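N2152 (Neocallimastix frontalis, PDB 5U22) is a family 39 glycoside hydrolase from a rumen anaerobic fungus that probably cleaves rare arabinosyl linkages with polyspecific activity. Local coordinates at residues 339-344 against 417-422; 348-353 against 408-413; 366-371 against 393-398; 374-379 against 386-391. All coordinates share one frame; numbering follows the deposited sequence.

Contact 1: residues 339-344 against 417-422; sequences AQYVSF and RIYITK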
loop_
_atom_site.group_PDB
_atom_site.type_symbol
_atom_site.label_atom_id
_atom_site.label_comp_id
_atom_site.label_asym_id
_atom_site.label_seq_id
_atom_site.Cartn_x
_atom_site.Cartn_y
_atom_site.Cartn_z
ATOM N N ALA A 339 7.599 -20.378 13.092
ATOM C CA ALA A 339 7.495 -19.590 14.313
ATOM C C ALA A 339 6.351 -20.075 15.192
ATOM O O ALA A 339 6.303 -19.730 16.383
ATOM C CB ALA A 339 7.308 -18.107 13.960
ATOM N N GLN A 340 5.444 -20.869 14.617
ATOM C CA GLN A 340 4.315 -21.492 15.308
ATOM C C GLN A 340 3.358 -20.449 15.890
ATOM O O GLN A 340 3.072 -20.424 17.087
ATOM C CB GLN A 340 4.806 -22.482 16.368
ATOM C CG GLN A 340 5.561 -23.652 15.713
ATOM C CD GLN A 340 5.811 -24.821 16.645
ATOM O OE1 GLN A 340 5.482 -25.970 16.323
ATOM N NE2 GLN A 340 6.408 -24.541 17.793
ATOM N N TYR A 341 2.824 -19.607 15.001
ATOM C CA TYR A 341 1.784 -18.672 15.406
ATOM C C TYR A 341 0.842 -18.401 14.245
ATOM O O TYR A 341 1.155 -18.671 13.082
ATOM C CB TYR A 341 2.366 -17.354 15.941
ATOM C CG TYR A 341 2.914 -16.405 14.884
ATOM C CD1 TYR A 341 4.229 -16.493 14.467
ATOM C CD2 TYR A 341 2.115 -15.400 14.337
ATOM C CE1 TYR A 341 4.738 -15.623 13.517
ATOM C CE2 TYR A 341 2.613 -14.526 13.372
ATOM C CZ TYR A 341 3.927 -14.643 12.969
ATOM O OH TYR A 341 4.429 -13.774 12.013
ATOM N N VAL A 342 -0.335 -17.890 14.600
ATOM C CA VAL A 342 -1.297 -17.296 13.680
ATOM C C VAL A 342 -1.523 -15.851 14.117
ATOM O O VAL A 342 -1.647 -15.569 15.314
ATOM C CB VAL A 342 -2.634 -18.062 13.687
ATOM C CG1 VAL A 342 -3.641 -17.413 12.732
ATOM C CG2 VAL A 342 -2.407 -19.532 13.379
ATOM N N SER A 343 -1.602 -14.941 13.152
ATOM C CA SER A 343 -1.856 -13.536 13.447
ATOM C C SER A 343 -2.991 -13.034 12.568
ATOM O O SER A 343 -2.983 -13.256 11.358
ATOM C CB SER A 343 -0.608 -12.684 13.216
ATOM O OG SER A 343 -0.876 -11.315 13.508
ATOM N N PHE A 344 -3.940 -12.330 13.174
ATOM C CA PHE A 344 -5.098 -11.775 12.476
ATOM C C PHE A 344 -5.227 -10.319 12.897
ATOM O O PHE A 344 -5.430 -10.040 14.084
ATOM C CB PHE A 344 -6.369 -12.558 12.827
ATOM C CG PHE A 344 -7.613 -12.049 12.140
ATOM C CD1 PHE A 344 -7.527 -11.404 10.913
ATOM C CD2 PHE A 344 -8.863 -12.225 12.713
ATOM C CE1 PHE A 344 -8.669 -10.928 10.276
ATOM C CE2 PHE A 344 -10.013 -11.759 12.071
ATOM C CZ PHE A 344 -9.904 -11.111 10.851
ATOM N N ARG A 417 -5.785 -6.939 16.944
ATOM C CA ARG A 417 -5.022 -8.119 16.552
ATOM C C ARG A 417 -5.393 -9.292 17.443
ATOM O O ARG A 417 -5.540 -9.136 18.660
ATOM C CB ARG A 417 -3.501 -7.905 16.624
ATOM C CG ARG A 417 -2.727 -9.119 16.119
ATOM C CD ARG A 417 -1.223 -8.876 15.956
ATOM N NE ARG A 417 -0.516 -8.708 17.232
ATOM C CZ ARG A 417 0.810 -8.664 17.349
ATOM N NH1 ARG A 417 1.593 -8.786 16.274
ATOM N NH2 ARG A 417 1.357 -8.504 18.545
ATOM N N ILE A 418 -5.545 -10.466 16.831
ATOM C CA ILE A 418 -5.612 -11.726 17.564
ATOM C C ILE A 418 -4.353 -12.508 17.219
ATOM O O ILE A 418 -4.091 -12.778 16.041
ATOM C CB ILE A 418 -6.885 -12.511 17.219
ATOM C CG1 ILE A 418 -8.096 -11.759 17.756
ATOM C CG2 ILE A 418 -6.814 -13.923 17.808
ATOM C CD1 ILE A 418 -9.399 -12.206 17.164
ATOM N N TYR A 419 -3.557 -12.838 18.237
ATOM C CA TYR A 419 -2.268 -13.502 18.058
ATOM C C TYR A 419 -2.328 -14.844 18.769
ATOM O O TYR A 419 -2.524 -14.887 19.989
ATOM C CB TYR A 419 -1.138 -12.638 18.627
ATOM C CG TYR A 419 0.246 -12.938 18.086
ATOM C CD1 TYR A 419 0.710 -12.314 16.933
ATOM C CD2 TYR A 419 1.100 -13.810 18.748
ATOM C CE1 TYR A 419 1.983 -12.569 16.439
ATOM C CE2 TYR A 419 2.384 -14.080 18.256
ATOM C CZ TYR A 419 2.813 -13.454 17.103
ATOM O OH TYR A 419 4.082 -13.695 16.605
ATOM N N ILE A 420 -2.152 -15.931 18.020
ATOM C CA ILE A 420 -2.394 -17.278 18.526
ATOM C C ILE A 420 -1.078 -18.041 18.546
ATOM O O ILE A 420 -0.416 -18.177 17.511
ATOM C CB ILE A 420 -3.437 -18.029 17.674
ATOM C CG1 ILE A 420 -4.709 -17.194 17.523
ATOM C CG2 ILE A 420 -3.739 -19.389 18.266
ATOM C CD1 ILE A 420 -5.784 -17.888 16.698
ATOM N N THR A 421 -0.720 -18.569 19.713
ATOM C CA THR A 421 0.490 -19.365 19.881
ATOM C C THR A 421 0.135 -20.664 20.596
ATOM O O THR A 421 -1.015 -20.894 20.978
ATOM C CB THR A 421 1.567 -18.594 20.661
ATOM O OG1 THR A 421 1.012 -18.084 21.882
ATOM C CG2 THR A 421 2.098 -17.439 19.834
ATOM N N LYS A 422 1.142 -21.512 20.786
ATOM C CA LYS A 422 0.921 -22.777 21.475
ATOM C C LYS A 422 0.688 -22.542 22.962
ATOM O O LYS A 422 1.337 -21.701 23.584
ATOM C CB LYS A 422 2.111 -23.714 21.271
ATOM C CG LYS A 422 2.248 -24.235 19.846
ATOM C CD LYS A 422 3.471 -25.154 19.696
ATOM C CE LYS A 422 3.420 -26.312 20.684
ATOM N NZ LYS A 422 4.583 -27.231 20.524
HETATM O O HOH W 1 3.748 -21.076 19.542
HETATM O O HOH W 2 1.449 -9.721 13.549
#
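V342 and I420 form a hydrogen-bonded antiparallel pair, and F344 and I418 form the next one. V342 N donates to I420 O at 2.9 Å, and I420 N returns a bond to V342 O. F344 and I418 exchange the same two bonds. S343 and Y419 make the non-hydrogen-bonded pair between them. At the start of the strand, Q340 and Y341 both face D336 in a G1 beta bulge.

The aromatic contact is on the S343 and Y419 face. The rings of Y341 and Y419 are nearly parallel, with planes 13° apart and centroids 4.7 Å apart. They are slid so far that they barely overlap. Y419 therefore brings its hydroxyl over the ring of Y341, with Y419 OH 3.4 Å from Y341 CG. Y341 CG lies between its backbone N and carbonyl carbon (chi1 75°), which stands the ring up beside Y419. Its own OH bonds T313.

Two waters add polar links between the strands. One water bridges Q340 O and K422 N. Another is 2.8 Å from S343 OG and accepts from R417 NH1. The guanidinium of R417 has Y419 CD1 over one face, and its NH2 forms a salt bridge with E374.

Apolar contact fills the other face. V342 CB and I420 CB are 4.1 Å apart. I418 and I420 also reach F358 of strand 353-359. Antiparallel pairing within a sheet, with one apolar face turned to further strands, is typical of a beta sandwich, here the one that accompanies the TIM barrel.

Contact 2: residues 348-353 against 408-413; sequences GPNDGS and SGTNAS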
loop_
_atom_site.group_PDB
_atom_site.type_symbol
_atom_site.label_atom_id
_atom_site.label_comp_id
_atom_site.label_asym_id
_atom_site.label_seq_id
_atom_site.Cartn_x
_atom_site.Cartn_y
_atom_site.Cartn_z
ATOM N N GLY A 348 -12.120 -1.358 11.306
ATOM C CA GLY A 348 -13.047 -0.686 10.427
ATOM C C GLY A 348 -14.465 -0.676 10.965
ATOM O O GLY A 348 -14.786 -1.345 11.959
ATOM N N PRO A 349 -15.346 0.112 10.304
ATOM C CA PRO A 349 -16.770 0.157 10.675
ATOM C C PRO A 349 -17.350 -1.207 11.022
ATOM O O PRO A 349 -17.179 -2.180 10.278
ATOM C CB PRO A 349 -17.426 0.749 9.420
ATOM C CG PRO A 349 -16.345 1.697 8.898
ATOM C CD PRO A 349 -15.037 0.998 9.167
ATOM N N ASN A 350 -18.016 -1.299 12.168
ATOM C CA ASN A 350 -18.541 -2.579 12.623
ATOM C C ASN A 350 -19.677 -2.323 13.605
ATOM O O ASN A 350 -19.932 -1.184 14.012
ATOM C CB ASN A 350 -17.437 -3.435 13.264
ATOM C CG ASN A 350 -16.885 -2.820 14.533
ATOM O OD1 ASN A 350 -17.500 -2.905 15.598
ATOM N ND2 ASN A 350 -15.713 -2.199 14.429
ATOM N N ASP A 351 -20.345 -3.409 13.999
ATOM C CA ASP A 351 -21.580 -3.304 14.767
ATOM C C ASP A 351 -21.359 -3.182 16.274
ATOM O O ASP A 351 -22.341 -3.145 17.031
ATOM C CB ASP A 351 -22.492 -4.498 14.455
ATOM C CG ASP A 351 -23.238 -4.325 13.147
ATOM O OD1 ASP A 351 -23.223 -3.199 12.593
ATOM O OD2 ASP A 351 -23.869 -5.301 12.686
ATOM N N GLY A 352 -20.111 -3.099 16.728
ATOM C CA GLY A 352 -19.803 -2.839 18.117
ATOM C C GLY A 352 -19.447 -4.072 18.914
ATOM O O GLY A 352 -19.027 -3.942 20.072
ATOM N N SER A 353 -19.660 -5.255 18.336
ATOM C CA SER A 353 -19.092 -6.518 18.781
ATOM C C SER A 353 -18.445 -7.174 17.572
ATOM O O SER A 353 -18.905 -7.003 16.442
ATOM C CB SER A 353 -20.157 -7.463 19.371
ATOM O OG SER A 353 -20.625 -6.987 20.620
ATOM N N SER A 408 -15.822 -7.430 22.726
ATOM C CA SER A 408 -16.923 -6.543 23.075
ATOM C C SER A 408 -16.499 -5.080 22.983
ATOM O O SER A 408 -15.315 -4.742 23.057
ATOM C CB SER A 408 -17.429 -6.840 24.490
ATOM O OG SER A 408 -18.267 -7.974 24.476
ATOM N N GLY A 409 -17.496 -4.211 22.800
ATOM C CA GLY A 409 -17.285 -2.776 22.806
ATOM C C GLY A 409 -16.251 -2.300 21.808
ATOM O O GLY A 409 -15.343 -1.548 22.170
ATOM N N THR A 410 -16.368 -2.740 20.556
ATOM C CA THR A 410 -15.433 -2.365 19.509
ATOM C C THR A 410 -15.898 -1.094 18.815
ATOM O O THR A 410 -17.076 -0.735 18.846
ATOM C CB THR A 410 -15.283 -3.486 18.483
ATOM O OG1 THR A 410 -16.584 -3.889 18.030
ATOM C CG2 THR A 410 -14.563 -4.687 19.103
ATOM N N ASN A 411 -14.950 -0.414 18.177
ATOM C CA ASN A 411 -15.233 0.811 17.447
ATOM C C ASN A 411 -14.646 0.703 16.045
ATOM O O ASN A 411 -14.012 -0.297 15.688
ATOM C CB ASN A 411 -14.682 2.031 18.190
ATOM C CG ASN A 411 -13.186 1.992 18.320
ATOM O OD1 ASN A 411 -12.471 2.218 17.342
ATOM N ND2 ASN A 411 -12.695 1.721 19.529
ATOM N N ALA A 412 -14.852 1.750 15.242
ATOM C CA ALA A 412 -14.453 1.728 13.839
ATOM C C ALA A 412 -13.057 2.280 13.584
ATOM O O ALA A 412 -12.566 2.168 12.456
ATOM C CB ALA A 412 -15.457 2.522 12.989
ATOM N N SER A 413 -12.412 2.883 14.580
ATOM C CA SER A 413 -11.133 3.547 14.367
ATOM C C SER A 413 -9.942 2.795 14.940
ATOM O O SER A 413 -8.830 2.927 14.413
ATOM C CB SER A 413 -11.169 4.959 14.966
ATOM O OG SER A 413 -11.410 4.913 16.363
HETATM O O HOH W 3 -11.953 -0.862 13.978
HETATM O O HOH W 4 -20.243 -5.118 22.758
#
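N350 and T410 join two loops through the amide of the asparagine. From the backbone, CB of N350 points toward residues 408-413. CG sits between the backbone N and the carbonyl carbon (chi1 65°), which turns the amide toward T410 and N411. N350 CG itself is 3.7 Å from T410 OG1. The oxygen branch, OD1, accepts two bonds. T410 OG1 donates to N350 OD1 at 2.8 Å, from 40° above the carbonyl plane. G352 N donates to N350 OD1 at 2.9 Å and closes an Asx turn. The nitrogen branch, ND2, also makes two bonds. N350 ND2 donates to N411 O at 2.8 Å, in a bent bond that meets the carbonyl from above its plane, and also to G348 O in its own loop. Four bonds thus fix the rotation of the amide.

Around this grip, T410 N donates to G352 O at 3.0 Å. A water links G348 N to N411 O. A412 CB rests 3.6 Å from P349 CA.

The contact is at the surface of the sandwich. It ties the turn between strands 341-347 and 353-359 to the turn between strands 403-408 and 415-422. N350 also touches I329, S353 bonds S23 of strand 23-28 through the backbone, and S413 bonds G259 of helix 258-270 likewise.

Contact 3: residues 366-371 against 393-398; sequences GSSAHV and EKNYSI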
loop_
_atom_site.group_PDB
_atom_site.type_symbol
_atom_site.label_atom_id
_atom_site.label_comp_id
_atom_site.label_asym_id
_atom_site.label_seq_id
_atom_site.Cartn_x
_atom_site.Cartn_y
_atom_site.Cartn_z
ATOM N N GLY A 366 -2.141 -28.135 18.516
ATOM C CA GLY A 366 -2.706 -29.214 19.310
ATOM C C GLY A 366 -4.142 -28.911 19.685
ATOM O O GLY A 366 -4.922 -28.394 18.884
ATOM N N SER A 367 -4.510 -29.233 20.922
ATOM C CA SER A 367 -5.887 -29.040 21.353
ATOM C C SER A 367 -6.072 -27.761 22.146
ATOM O O SER A 367 -7.178 -27.496 22.633
ATOM C CB SER A 367 -6.353 -30.234 22.190
ATOM O OG SER A 367 -5.674 -30.238 23.428
ATOM N N SER A 368 -5.021 -26.958 22.277
ATOM C CA SER A 368 -5.034 -25.807 23.164
ATOM C C SER A 368 -4.242 -24.685 22.521
ATOM O O SER A 368 -3.053 -24.854 22.239
ATOM C CB SER A 368 -4.431 -26.167 24.521
ATOM O OG SER A 368 -4.667 -25.126 25.442
ATOM N N ALA A 369 -4.890 -23.544 22.309
ATOM C CA ALA A 369 -4.240 -22.384 21.724
ATOM C C ALA A 369 -4.180 -21.251 22.735
ATOM O O ALA A 369 -5.163 -20.964 23.423
ATOM C CB ALA A 369 -4.975 -21.918 20.467
ATOM N N HIS A 370 -3.031 -20.595 22.816
ATOM C CA HIS A 370 -2.918 -19.387 23.621
ATOM C C HIS A 370 -3.290 -18.181 22.762
ATOM O O HIS A 370 -2.683 -17.957 21.708
ATOM C CB HIS A 370 -1.511 -19.236 24.181
ATOM C CG HIS A 370 -1.392 -18.104 25.141
ATOM N ND1 HIS A 370 -1.958 -18.139 26.399
ATOM C CD2 HIS A 370 -0.825 -16.882 25.014
ATOM C CE1 HIS A 370 -1.724 -16.995 27.014
ATOM N NE2 HIS A 370 -1.028 -16.220 26.201
ATOM N N VAL A 371 -4.282 -17.409 23.203
ATOM C CA VAL A 371 -4.843 -16.315 22.411
ATOM C C VAL A 371 -4.604 -15.001 23.139
ATOM O O VAL A 371 -5.090 -14.808 24.258
ATOM C CB VAL A 371 -6.340 -16.523 22.139
ATOM C CG1 VAL A 371 -6.909 -15.354 21.342
ATOM C CG2 VAL A 371 -6.544 -17.842 21.402
ATOM N N GLU A 393 -6.056 -12.124 27.443
ATOM C CA GLU A 393 -5.132 -13.166 27.009
ATOM C C GLU A 393 -5.480 -14.443 27.760
ATOM O O GLU A 393 -5.462 -14.444 28.991
ATOM C CB GLU A 393 -3.693 -12.726 27.296
ATOM C CG GLU A 393 -2.635 -13.705 26.916
ATOM C CD GLU A 393 -1.248 -13.086 26.934
ATOM O OE1 GLU A 393 -1.101 -11.947 27.445
ATOM O OE2 GLU A 393 -0.316 -13.734 26.419
ATOM N N LYS A 394 -5.816 -15.515 27.042
ATOM C CA LYS A 394 -6.171 -16.766 27.702
ATOM C C LYS A 394 -6.060 -17.909 26.703
ATOM O O LYS A 394 -5.898 -17.699 25.497
ATOM C CB LYS A 394 -7.578 -16.708 28.310
ATOM C CG LYS A 394 -8.690 -16.652 27.281
ATOM C CD LYS A 394 -10.052 -16.630 27.950
ATOM C CE LYS A 394 -11.170 -16.568 26.912
ATOM N NZ LYS A 394 -12.495 -16.309 27.533
ATOM N N ASN A 395 -6.155 -19.129 27.227
ATOM C CA ASN A 395 -6.105 -20.315 26.387
ATOM C C ASN A 395 -7.504 -20.669 25.910
ATOM O O ASN A 395 -8.488 -20.497 26.638
ATOM C CB ASN A 395 -5.495 -21.505 27.140
ATOM C CG ASN A 395 -4.000 -21.325 27.431
ATOM O OD1 ASN A 395 -3.322 -20.464 26.851
ATOM N ND2 ASN A 395 -3.482 -22.154 28.329
ATOM N N TYR A 396 -7.589 -21.141 24.670
ATOM C CA TYR A 396 -8.830 -21.614 24.074
ATOM C C TYR A 396 -8.685 -23.089 23.737
ATOM O O TYR A 396 -7.687 -23.492 23.129
ATOM C CB TYR A 396 -9.163 -20.846 22.793
ATOM C CG TYR A 396 -9.784 -19.480 22.992
ATOM C CD1 TYR A 396 -9.060 -18.437 23.554
ATOM C CD2 TYR A 396 -11.093 -19.231 22.589
ATOM C CE1 TYR A 396 -9.623 -17.189 23.723
ATOM C CE2 TYR A 396 -11.667 -17.980 22.754
ATOM C CZ TYR A 396 -10.929 -16.964 23.315
ATOM O OH TYR A 396 -11.501 -15.723 23.483
ATOM N N SER A 397 -9.689 -23.885 24.102
ATOM C CA SER A 397 -9.729 -25.282 23.694
ATOM C C SER A 397 -10.151 -25.371 22.230
ATOM O O SER A 397 -11.128 -24.735 21.814
ATOM C CB SER A 397 -10.693 -26.059 24.591
ATOM O OG SER A 397 -10.881 -27.389 24.135
ATOM N N ILE A 398 -9.410 -26.149 21.445
ATOM C CA ILE A 398 -9.665 -26.290 20.015
ATOM C C ILE A 398 -10.485 -27.551 19.791
ATOM O O ILE A 398 -10.085 -28.639 20.215
ATOM C CB ILE A 398 -8.352 -26.341 19.215
ATOM C CG1 ILE A 398 -7.581 -25.031 19.384
ATOM C CG2 ILE A 398 -8.630 -26.600 17.734
ATOM C CD1 ILE A 398 -6.167 -25.046 18.813
#
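H370 is held at both ring nitrogens by the strand beside it. H370 ND1 donates to N395 OD1 at 2.7 Å, and H370 NE2 to E393 OE2 at 2.6 Å. Both acceptors lie in the plane of the imidazole, at its edge. The amide of N395 stands nearly upright to the ring, with planes 81° apart. The carboxylate of E393 is turned by 50° and is met on the anti side of OE2. Two donating nitrogens beside a carboxylate would probably favour the charged imidazole. A leucine here would probably leave the E393 carboxylate and the N395 amide oxygen without their donors and free to turn.

The backbone positions these groups. H370 and N395 form a non-hydrogen-bonded antiparallel pair. The hydrogen-bonded pairs A369-Y396 and V371-K394 flank it, and A369 O accepts from Y396 N at 2.7 Å.

On the other face, V371 CG2 meets Y396 CD1 at 3.4 Å, their side chains crossing at about a right angle. I398 CD1 touches A369 CB at 3.7 Å. Further out, V371, Y396 and I398 all reach I403 of strand 403-408. A polar outer face and an apolar inner face are typical of antiparallel strands in a beta sandwich.

Contact 4: residues 374-379 against 386-391; sequences EKIDWK and NGPNTI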
loop_
_atom_site.group_PDB
_atom_site.type_symbol
_atom_site.label_atom_id
_atom_site.label_comp_id
_atom_site.label_asym_id
_atom_site.label_seq_id
_atom_site.Cartn_x
_atom_site.Cartn_y
_atom_site.Cartn_z
ATOM N N GLU A 374 -5.290 -7.834 21.277
ATOM C CA GLU A 374 -4.810 -6.483 21.542
ATOM C C GLU A 374 -5.555 -5.467 20.684
ATOM O O GLU A 374 -6.130 -5.799 19.644
ATOM C CB GLU A 374 -3.314 -6.335 21.251
ATOM C CG GLU A 374 -2.442 -7.365 21.885
ATOM C CD GLU A 374 -1.010 -7.234 21.411
ATOM O OE1 GLU A 374 -0.363 -6.243 21.793
ATOM O OE2 GLU A 374 -0.551 -8.096 20.635
ATOM N N LYS A 375 -5.500 -4.206 21.117
ATOM C CA LYS A 375 -6.032 -3.101 20.330
ATOM C C LYS A 375 -5.050 -1.940 20.330
ATOM O O LYS A 375 -4.263 -1.764 21.265
ATOM C CB LYS A 375 -7.389 -2.616 20.853
ATOM C CG LYS A 375 -7.351 -2.007 22.251
ATOM C CD LYS A 375 -8.732 -1.507 22.642
ATOM C CE LYS A 375 -8.808 -1.127 24.125
ATOM N NZ LYS A 375 -7.902 -0.002 24.458
ATOM N N ILE A 376 -5.108 -1.146 19.268
ATOM C CA ILE A 376 -4.377 0.110 19.197
ATOM C C ILE A 376 -5.421 1.188 18.954
ATOM O O ILE A 376 -6.126 1.163 17.939
ATOM C CB ILE A 376 -3.287 0.099 18.115
ATOM C CG1 ILE A 376 -2.564 1.446 18.084
ATOM C CG2 ILE A 376 -3.838 -0.289 16.717
ATOM C CD1 ILE A 376 -1.678 1.646 19.296
ATOM N N ASP A 377 -5.572 2.096 19.912
ATOM C CA ASP A 377 -6.618 3.098 19.798
ATOM C C ASP A 377 -6.105 4.320 19.044
ATOM O O ASP A 377 -4.907 4.605 19.005
ATOM C CB ASP A 377 -7.140 3.514 21.178
ATOM C CG ASP A 377 -7.905 2.403 21.869
ATOM O OD1 ASP A 377 -8.462 1.533 21.165
ATOM O OD2 ASP A 377 -7.946 2.400 23.116
ATOM N N TRP A 378 -7.043 5.058 18.459
ATOM C CA TRP A 378 -6.726 6.212 17.631
ATOM C C TRP A 378 -7.607 7.383 18.027
ATOM O O TRP A 378 -8.816 7.209 18.209
ATOM C CB TRP A 378 -6.934 5.851 16.162
ATOM C CG TRP A 378 -6.899 6.956 15.176
ATOM C CD1 TRP A 378 -5.832 7.338 14.411
ATOM C CD2 TRP A 378 -7.999 7.786 14.774
ATOM N NE1 TRP A 378 -6.198 8.364 13.566
ATOM C CE2 TRP A 378 -7.520 8.657 13.772
ATOM C CE3 TRP A 378 -9.334 7.885 15.169
ATOM C CZ2 TRP A 378 -8.330 9.611 13.165
ATOM C CZ3 TRP A 378 -10.139 8.835 14.560
ATOM C CH2 TRP A 378 -9.631 9.687 13.576
ATOM N N LYS A 379 -6.995 8.562 18.183
ATOM C CA LYS A 379 -7.696 9.829 18.366
ATOM C C LYS A 379 -7.619 10.710 17.131
ATOM O O LYS A 379 -8.628 11.283 16.703
ATOM C CB LYS A 379 -7.112 10.590 19.567
ATOM C CG LYS A 379 -7.241 9.866 20.893
ATOM C CD LYS A 379 -8.231 10.555 21.804
ATOM C CE LYS A 379 -8.380 9.797 23.111
ATOM N NZ LYS A 379 -7.049 9.424 23.694
ATOM N N ASN A 386 1.462 5.649 22.639
ATOM C CA ASN A 386 2.425 4.848 23.381
ATOM C C ASN A 386 2.294 3.372 23.071
ATOM O O ASN A 386 3.021 2.558 23.652
ATOM C CB ASN A 386 2.275 5.079 24.886
ATOM C CG ASN A 386 2.566 6.504 25.272
ATOM O OD1 ASN A 386 3.594 7.060 24.879
ATOM N ND2 ASN A 386 1.647 7.123 26.017
ATOM N N GLY A 387 1.398 3.010 22.166
ATOM C CA GLY A 387 1.309 1.642 21.725
ATOM C C GLY A 387 0.032 0.949 22.157
ATOM O O GLY A 387 -0.874 1.539 22.756
ATOM N N PRO A 388 -0.054 -0.335 21.851
ATOM C CA PRO A 388 -1.313 -1.065 22.016
ATOM C C PRO A 388 -1.584 -1.426 23.469
ATOM O O PRO A 388 -0.736 -1.289 24.351
ATOM C CB PRO A 388 -1.095 -2.323 21.174
ATOM C CG PRO A 388 0.354 -2.520 21.175
ATOM C CD PRO A 388 0.970 -1.149 21.172
ATOM N N ASN A 389 -2.804 -1.910 23.692
ATOM C CA ASN A 389 -3.252 -2.411 24.981
ATOM C C ASN A 389 -3.719 -3.846 24.808
ATOM O O ASN A 389 -4.334 -4.188 23.798
ATOM C CB ASN A 389 -4.395 -1.555 25.532
ATOM C CG ASN A 389 -4.156 -0.073 25.321
ATOM O OD1 ASN A 389 -4.833 0.576 24.519
ATOM N ND2 ASN A 389 -3.174 0.465 26.026
ATOM N N THR A 390 -3.433 -4.684 25.795
ATOM C CA THR A 390 -3.918 -6.052 25.767
ATOM C C THR A 390 -5.331 -6.085 26.348
ATOM O O THR A 390 -5.530 -5.775 27.525
ATOM C CB THR A 390 -2.970 -6.967 26.531
ATOM O OG1 THR A 390 -1.682 -6.898 25.914
ATOM C CG2 THR A 390 -3.463 -8.412 26.458
ATOM N N ILE A 391 -6.312 -6.425 25.511
ATOM C CA ILE A 391 -7.693 -6.552 25.979
ATOM C C ILE A 391 -7.827 -7.743 26.921
ATOM O O ILE A 391 -8.325 -7.617 28.044
ATOM C CB ILE A 391 -8.652 -6.682 24.783
ATOM C CG1 ILE A 391 -8.464 -5.512 23.813
ATOM C CG2 ILE A 391 -10.094 -6.773 25.268
ATOM C CD1 ILE A 391 -9.386 -5.586 22.608
HETATM O O HOH W 5 -0.896 -4.848 24.021
HETATM O O HOH W 6 -3.863 1.738 22.301
#
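E374 lies alongside P388, with E374 OE1 3.8 Å from P388 CG. A water donates to E374 OE1 and also lies 2.9 Å from T390 OG1. The other oxygen, OE2, forms a salt bridge with R417.

K375 carries most of the pairing. Its backbone exchanges two bonds with N389: K375 N donates to N389 O, and N389 N donates to K375 O at 2.8 Å. The side chain leaves with CG between the backbone N and the carbonyl carbon (chi1 65°) and bends at its last torsion. Its CB and CD run past I391 CD1, crossing that side chain at about a right angle. K375 NZ then donates to N389 OD1 at 3.1 Å, from above the amide plane. K375 NZ also forms a salt bridge with D377 OD2 at 2.8 Å. A methionine in its place would probably leave D377 OD2 without its charged partner and N389 less firmly held.

The end of I376 reaches the second segment, where I376 CD1 abuts G387 C at 3.4 Å. D377 N donates to a water that in turn donates to G387 O and to N389 OD1, at 2.7 Å from the latter. D377 OD1 bonds S414.

I376 and P388 also touch Y304 of helix 301-310. The short segments 374-376 and 389-391 run at 137° to each other, as in a strongly twisted beta hairpin, and this one opens into its loop against the helices beside the sandwich.

How the contacts relate
All four contacts belong to the beta sandwich. Of the four, contact 1 closes the longest loop; contact 2 is nested within it, contact 3 within contact 2 and contact 4 within contact 3. Contacts 3 and 4 share strands 368-376 and 389-397, with centres about 22 Å apart. Contact 1 joins the same sheet, because strand 415-422 neighbours strand 368-376. Its centre is about 11 Å from that of contact 3, where T421 O probably bonds H370 N, and about 17 Å from that of contact 4, reached by the R417-E374 salt bridge. Contact 2 touches contact 4 through S413 and W378. Strands from the last part of the chain, nested in sequence, thus build neighbouring parts of one domain.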